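Afp1 (PDB 6RBN) probably builds the inner tube of the anti-feeding prophage, a contractile injection system of Serratia entomophila, by assembling with further copies of itself inside the sheath. Local coordinates at residues I96-E101 with V108-S113; F116-T121 with Q136-A141. One frame throughout, in Å; residues are numbered along the deposited sequence.

Contact 1 of 2, residues I96-E101 with V108-S113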
loop_
_atom_site.group_PDB
_atom_site.type_symbol
_atom_site.label_atom_id
_atom_site.label_comp_id
_atom_site.label_asym_id
_atom_site.label_seq_id
_atom_site.Cartn_x
_atom_site.Cartn_y
_atom_site.Cartn_z
ATOM N N ILE A 96 34.547 -11.380 -36.689
ATOM C CA ILE A 96 33.454 -10.956 -35.825
ATOM C C ILE A 96 33.229 -9.474 -36.083
ATOM O O ILE A 96 34.084 -8.645 -35.754
ATOM C CB ILE A 96 33.744 -11.228 -34.346
ATOM C CG1 ILE A 96 33.912 -12.727 -34.118
ATOM C CG2 ILE A 96 32.625 -10.704 -33.486
ATOM C CD1 ILE A 96 34.410 -13.081 -32.752
ATOM N N SER A 97 32.083 -9.141 -36.664
ATOM C CA SER A 97 31.805 -7.804 -37.169
ATOM C C SER A 97 30.678 -7.170 -36.370
ATOM O O SER A 97 29.578 -7.720 -36.319
ATOM C CB SER A 97 31.401 -7.862 -38.643
ATOM O OG SER A 97 32.399 -8.463 -39.440
ATOM N N LEU A 98 30.938 -6.008 -35.772
ATOM C CA LEU A 98 29.851 -5.197 -35.234
ATOM C C LEU A 98 29.019 -4.660 -36.387
ATOM O O LEU A 98 29.551 -4.047 -37.316
ATOM C CB LEU A 98 30.385 -4.058 -34.373
ATOM C CG LEU A 98 30.920 -4.468 -33.006
ATOM C CD1 LEU A 98 31.516 -3.282 -32.295
ATOM C CD2 LEU A 98 29.798 -5.053 -32.193
ATOM N N THR A 99 27.716 -4.890 -36.327
ATOM C CA THR A 99 26.874 -4.831 -37.506
ATOM C C THR A 99 25.746 -3.830 -37.269
ATOM O O THR A 99 25.423 -3.482 -36.131
ATOM C CB THR A 99 26.335 -6.244 -37.816
ATOM O OG1 THR A 99 27.402 -7.180 -37.657
ATOM C CG2 THR A 99 25.881 -6.390 -39.254
ATOM N N ASN A 100 25.172 -3.349 -38.368
ATOM C CA ASN A 100 23.935 -2.585 -38.387
ATOM C C ASN A 100 22.774 -3.453 -37.880
ATOM O O ASN A 100 22.889 -4.676 -37.751
ATOM C CB ASN A 100 23.682 -2.099 -39.814
ATOM C CG ASN A 100 22.703 -0.965 -39.891
ATOM O OD1 ASN A 100 22.163 -0.522 -38.879
ATOM N ND2 ASN A 100 22.469 -0.474 -41.101
ATOM N N GLU A 101 21.640 -2.805 -37.595
ATOM C CA GLU A 101 20.461 -3.527 -37.120
ATOM C C GLU A 101 19.919 -4.482 -38.177
ATOM O O GLU A 101 19.614 -5.641 -37.881
ATOM C CB GLU A 101 19.377 -2.541 -36.690
ATOM C CG GLU A 101 18.081 -3.204 -36.246
ATOM C CD GLU A 101 18.222 -4.008 -34.967
ATOM O OE1 GLU A 101 19.054 -3.644 -34.113
ATOM O OE2 GLU A 101 17.506 -5.020 -34.821
ATOM N N VAL A 108 32.618 -2.042 -37.254
ATOM C CA VAL A 108 33.988 -2.373 -36.871
ATOM C C VAL A 108 34.058 -3.888 -36.776
ATOM O O VAL A 108 33.213 -4.505 -36.124
ATOM C CB VAL A 108 34.402 -1.736 -35.524
ATOM C CG1 VAL A 108 35.756 -2.240 -35.079
ATOM C CG2 VAL A 108 34.448 -0.220 -35.602
ATOM N N SER A 109 35.046 -4.495 -37.427
ATOM C CA SER A 109 35.177 -5.941 -37.378
ATOM C C SER A 109 36.532 -6.345 -36.820
ATOM O O SER A 109 37.509 -5.601 -36.886
ATOM C CB SER A 109 34.970 -6.566 -38.758
ATOM O OG SER A 109 36.002 -6.215 -39.643
ATOM N N TRP A 110 36.562 -7.552 -36.260
ATOM C CA TRP A 110 37.752 -8.163 -35.681
ATOM C C TRP A 110 38.103 -9.399 -36.492
ATOM O O TRP A 110 37.272 -10.296 -36.645
ATOM C CB TRP A 110 37.509 -8.544 -34.221
ATOM C CG TRP A 110 37.572 -7.416 -33.257
ATOM C CD1 TRP A 110 38.618 -7.092 -32.457
ATOM C CD2 TRP A 110 36.562 -6.435 -33.013
ATOM N NE1 TRP A 110 38.322 -5.982 -31.713
ATOM C CE2 TRP A 110 37.062 -5.557 -32.038
ATOM C CE3 TRP A 110 35.279 -6.217 -33.516
ATOM C CZ2 TRP A 110 36.328 -4.480 -31.559
ATOM C CZ3 TRP A 110 34.554 -5.152 -33.042
ATOM C CH2 TRP A 110 35.078 -4.294 -32.073
ATOM N N ASN A 111 39.326 -9.446 -37.005
ATOM C CA ASN A 111 39.782 -10.557 -37.823
ATOM C C ASN A 111 40.675 -11.481 -37.010
ATOM O O ASN A 111 41.493 -11.027 -36.208
ATOM C CB ASN A 111 40.540 -10.059 -39.050
ATOM C CG ASN A 111 39.675 -9.236 -39.963
ATOM O OD1 ASN A 111 39.916 -8.051 -40.162
ATOM N ND2 ASN A 111 38.651 -9.860 -40.521
ATOM N N VAL A 112 40.508 -12.783 -37.225
ATOM C CA VAL A 112 41.254 -13.825 -36.533
ATOM C C VAL A 112 41.870 -14.724 -37.595
ATOM O O VAL A 112 41.174 -15.156 -38.517
ATOM C CB VAL A 112 40.340 -14.624 -35.590
ATOM C CG1 VAL A 112 41.061 -15.785 -35.000
ATOM C CG2 VAL A 112 39.794 -13.731 -34.495
ATOM N N SER A 113 43.171 -14.993 -37.485
ATOM C CA SER A 113 43.910 -15.501 -38.638
ATOM C C SER A 113 43.784 -17.013 -38.811
ATOM O O SER A 113 43.267 -17.486 -39.827
ATOM C CB SER A 113 45.375 -15.098 -38.527
ATOM O OG SER A 113 46.126 -15.604 -39.613
#
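Ile96 O is approached by three groups of the facing strand. Trp110 N donates a hydrogen bond to it of 2.8 Å. Ser109 CA reaches the same oxygen with a C-H...O contact of 3.3 Å. The third is the indole of Trp110, whose CE3 lies 3.5 Å from Ile96 O, so the carbonyl sits at the ring edge. The return bond, Ile96 N to Trp110 O, is 2.9 Å long. It is nearly straight, at 169°. The two strands run antiparallel, and Ile96 and Trp110 form a hydrogen-bonded pair. Ser97 and Ser109 follow as a non-hydrogen-bonded pair on the other face, where Ser97 OG rests on Ser109 CB. Further along, Leu98 N donates to Val108 O at 2.7 Å. This pairing belongs to the antiparallel sheet of a gp19-like tail tube protein. Strand 19-23 flanks it on one side and strand 144-148 on the other. On the face of Ile96, the Leu98 side chain meets the rim of the indole, with CD1 3.6 Å from Trp110 CZ3 and near the ring plane. Trp110 CG lies beside its backbone N, opposite the carbonyl carbon (chi1 -78°); together with chi2 of -100° this turns the benzo edge toward strand 96-99. Phe125 of a neighbouring subunit packs edge-to-face with the indole and also covers Ile96 and Leu98. The apolar face is therefore buried at a subunit interface. On the Ser97 side, Thr99 OG1 donates to Ser97 O within its own strand.

Contact 2 of 2, residues F116-T121 with Q136-A141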
loop_
_atom_site.group_PDB
_atom_site.type_symbol
_atom_site.label_atom_id
_atom_site.label_comp_id
_atom_site.label_asym_id
_atom_site.label_seq_id
_atom_site.Cartn_x
_atom_site.Cartn_y
_atom_site.Cartn_z
ATOM N N PHE A 116 41.662 -22.794 -34.503
ATOM C CA PHE A 116 41.323 -24.206 -34.473
ATOM C C PHE A 116 40.800 -24.525 -33.082
ATOM O O PHE A 116 41.222 -23.889 -32.111
ATOM C CB PHE A 116 42.531 -25.088 -34.843
ATOM C CG PHE A 116 43.682 -25.024 -33.877
ATOM C CD1 PHE A 116 44.657 -24.053 -34.009
ATOM C CD2 PHE A 116 43.823 -25.976 -32.882
ATOM C CE1 PHE A 116 45.718 -24.004 -33.138
ATOM C CE2 PHE A 116 44.880 -25.926 -32.011
ATOM C CZ PHE A 116 45.829 -24.942 -32.143
ATOM N N PRO A 117 39.878 -25.477 -32.948
ATOM C CA PRO A 117 39.269 -25.722 -31.638
ATOM C C PRO A 117 40.178 -26.501 -30.707
ATOM O O PRO A 117 40.885 -27.425 -31.114
ATOM C CB PRO A 117 38.016 -26.532 -31.983
ATOM C CG PRO A 117 38.354 -27.209 -33.235
ATOM C CD PRO A 117 39.215 -26.264 -34.003
ATOM N N THR A 118 40.153 -26.113 -29.437
ATOM C CA THR A 118 40.840 -26.850 -28.395
ATOM C C THR A 118 39.902 -27.449 -27.361
ATOM O O THR A 118 40.314 -28.362 -26.642
ATOM C CB THR A 118 41.864 -25.957 -27.678
ATOM O OG1 THR A 118 41.190 -24.859 -27.057
ATOM C CG2 THR A 118 42.882 -25.421 -28.654
ATOM N N SER A 119 38.661 -26.978 -27.271
ATOM C CA SER A 119 37.712 -27.542 -26.324
ATOM C C SER A 119 36.299 -27.314 -26.834
ATOM O O SER A 119 36.045 -26.405 -27.621
ATOM C CB SER A 119 37.875 -26.935 -24.931
ATOM O OG SER A 119 37.442 -25.593 -24.910
ATOM N N LEU A 120 35.384 -28.161 -26.371
ATOM C CA LEU A 120 33.961 -28.027 -26.684
ATOM C C LEU A 120 33.186 -28.549 -25.486
ATOM O O LEU A 120 33.092 -29.763 -25.298
ATOM C CB LEU A 120 33.589 -28.795 -27.944
ATOM C CG LEU A 120 32.124 -28.727 -28.376
ATOM C CD1 LEU A 120 31.732 -27.311 -28.737
ATOM C CD2 LEU A 120 31.872 -29.656 -29.535
ATOM N N THR A 121 32.635 -27.648 -24.684
ATOM C CA THR A 121 31.968 -28.043 -23.452
ATOM C C THR A 121 30.479 -28.219 -23.709
ATOM O O THR A 121 29.804 -27.285 -24.150
ATOM C CB THR A 121 32.200 -27.017 -22.344
ATOM O OG1 THR A 121 31.578 -25.785 -22.701
ATOM C CG2 THR A 121 33.680 -26.779 -22.149
ATOM N N GLN A 136 29.943 -24.367 -25.740
ATOM C CA GLN A 136 30.926 -23.305 -25.555
ATOM C C GLN A 136 32.274 -23.809 -26.051
ATOM O O GLN A 136 32.894 -24.664 -25.412
ATOM C CB GLN A 136 30.968 -22.875 -24.089
ATOM C CG GLN A 136 31.954 -21.786 -23.720
ATOM C CD GLN A 136 33.231 -22.349 -23.123
ATOM O OE1 GLN A 136 33.224 -23.426 -22.532
ATOM N NE2 GLN A 136 34.319 -21.614 -23.246
ATOM N N ILE A 137 32.718 -23.286 -27.189
ATOM C CA ILE A 137 33.934 -23.729 -27.860
ATOM C C ILE A 137 35.032 -22.698 -27.636
ATOM O O ILE A 137 34.777 -21.487 -27.644
ATOM C CB ILE A 137 33.666 -23.992 -29.363
ATOM C CG1 ILE A 137 34.887 -24.574 -30.073
ATOM C CG2 ILE A 137 33.139 -22.764 -30.092
ATOM C CD1 ILE A 137 34.565 -25.167 -31.416
ATOM N N THR A 138 36.244 -23.174 -27.368
ATOM C CA THR A 138 37.404 -22.307 -27.259
ATOM C C THR A 138 38.340 -22.567 -28.429
ATOM O O THR A 138 38.493 -23.702 -28.883
ATOM C CB THR A 138 38.173 -22.502 -25.957
ATOM O OG1 THR A 138 38.672 -23.839 -25.892
ATOM C CG2 THR A 138 37.284 -22.244 -24.769
ATOM N N LEU A 139 38.966 -21.501 -28.901
ATOM C CA LEU A 139 39.774 -21.537 -30.104
ATOM C C LEU A 139 41.169 -21.032 -29.787
ATOM O O LEU A 139 41.352 -20.157 -28.938
ATOM C CB LEU A 139 39.152 -20.680 -31.201
ATOM C CG LEU A 139 37.741 -21.048 -31.655
ATOM C CD1 LEU A 139 37.232 -19.987 -32.589
ATOM C CD2 LEU A 139 37.716 -22.384 -32.332
ATOM N N MET A 140 42.154 -21.597 -30.471
ATOM C CA MET A 140 43.533 -21.144 -30.395
ATOM C C MET A 140 43.896 -20.483 -31.713
ATOM O O MET A 140 43.750 -21.091 -32.776
ATOM C CB MET A 140 44.478 -22.308 -30.108
ATOM C CG MET A 140 45.943 -21.921 -30.001
ATOM S SD MET A 140 46.352 -20.946 -28.549
ATOM C CE MET A 140 46.302 -22.219 -27.294
ATOM N N ALA A 141 44.361 -19.242 -31.645
ATOM C CA ALA A 141 44.710 -18.507 -32.852
ATOM C C ALA A 141 46.126 -17.973 -32.757
ATOM O O ALA A 141 46.860 -18.323 -31.831
ATOM C CB ALA A 141 43.729 -17.367 -33.081
#
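Thr138 OG1 and Thr118 OG1 share a hydrogen bond of 3.0 Å, and either could be the donor. Ser119 OG is modelled near Thr138 OG1 as well, too close to be trusted in detail. Beside them, Thr121 OG1 lies 2.9 Å from Gln136 OE1 and also near Gln136 O. Which of the two takes its proton is not settled. The Gln136 chain leaves opposite its backbone N and bends at chi2 (-99°), which brings the amide oxygen back to the threonine. At the other end, Phe116 and Met140 lie side by side. Met140 CB sits over a face of the phenyl ring in a CH-pi contact, 4.0 Å from the centroid of Phe116. Thr118 CG2 also touches Met140 CB. The backbones place these groups through an antiparallel ladder with a beta bulge, in the sheet of the tail tube fold. Thr118 and Ser119 together face Thr138: Thr118 N donates to Thr138 O at 3.0 Å, while Thr138 N donates to Ser119 O at 3.2 Å. The extra residue puts Thr118 OG1 within reach of Thr138 OG1. Beyond the bulge, Thr121 N bonds to Gln136 O at 3.1 Å, almost straight at 177°. Toward the Phe116 end, Met140 N bonds to Phe116 O. The reverse face is apolar. Pro117 CB packs on Ile137 CD1 at 3.8 Å, and Leu120 CD1 meets Ile137 CB. Helix 78-81 covers this side, with Trp80 and Ile81 against Pro117. Ser119 and Leu120 pair with a strand of another subunit, so the sheet continues across that interface.

From the N terminus, after helix 8-11 comes strand 19-23, which pairs with strand 92-99. Contact 1 closes the short link between residues 101 and 108, using the start of strand 109-121. The chain turns a corner near Ser113, and the same strand continues into contact 2. Contact 2 closes the longer loop between residues 121 and 136. The two loops follow one another along the chain; neither encloses or crosses the other. Their centres are about 19 Å apart, yet Val112 CG1 touches Ala141 CB at 3.6 Å. Strand 109-121 thus joins strand 92-99 at its start to strand 134-140 at its end, within one sheet.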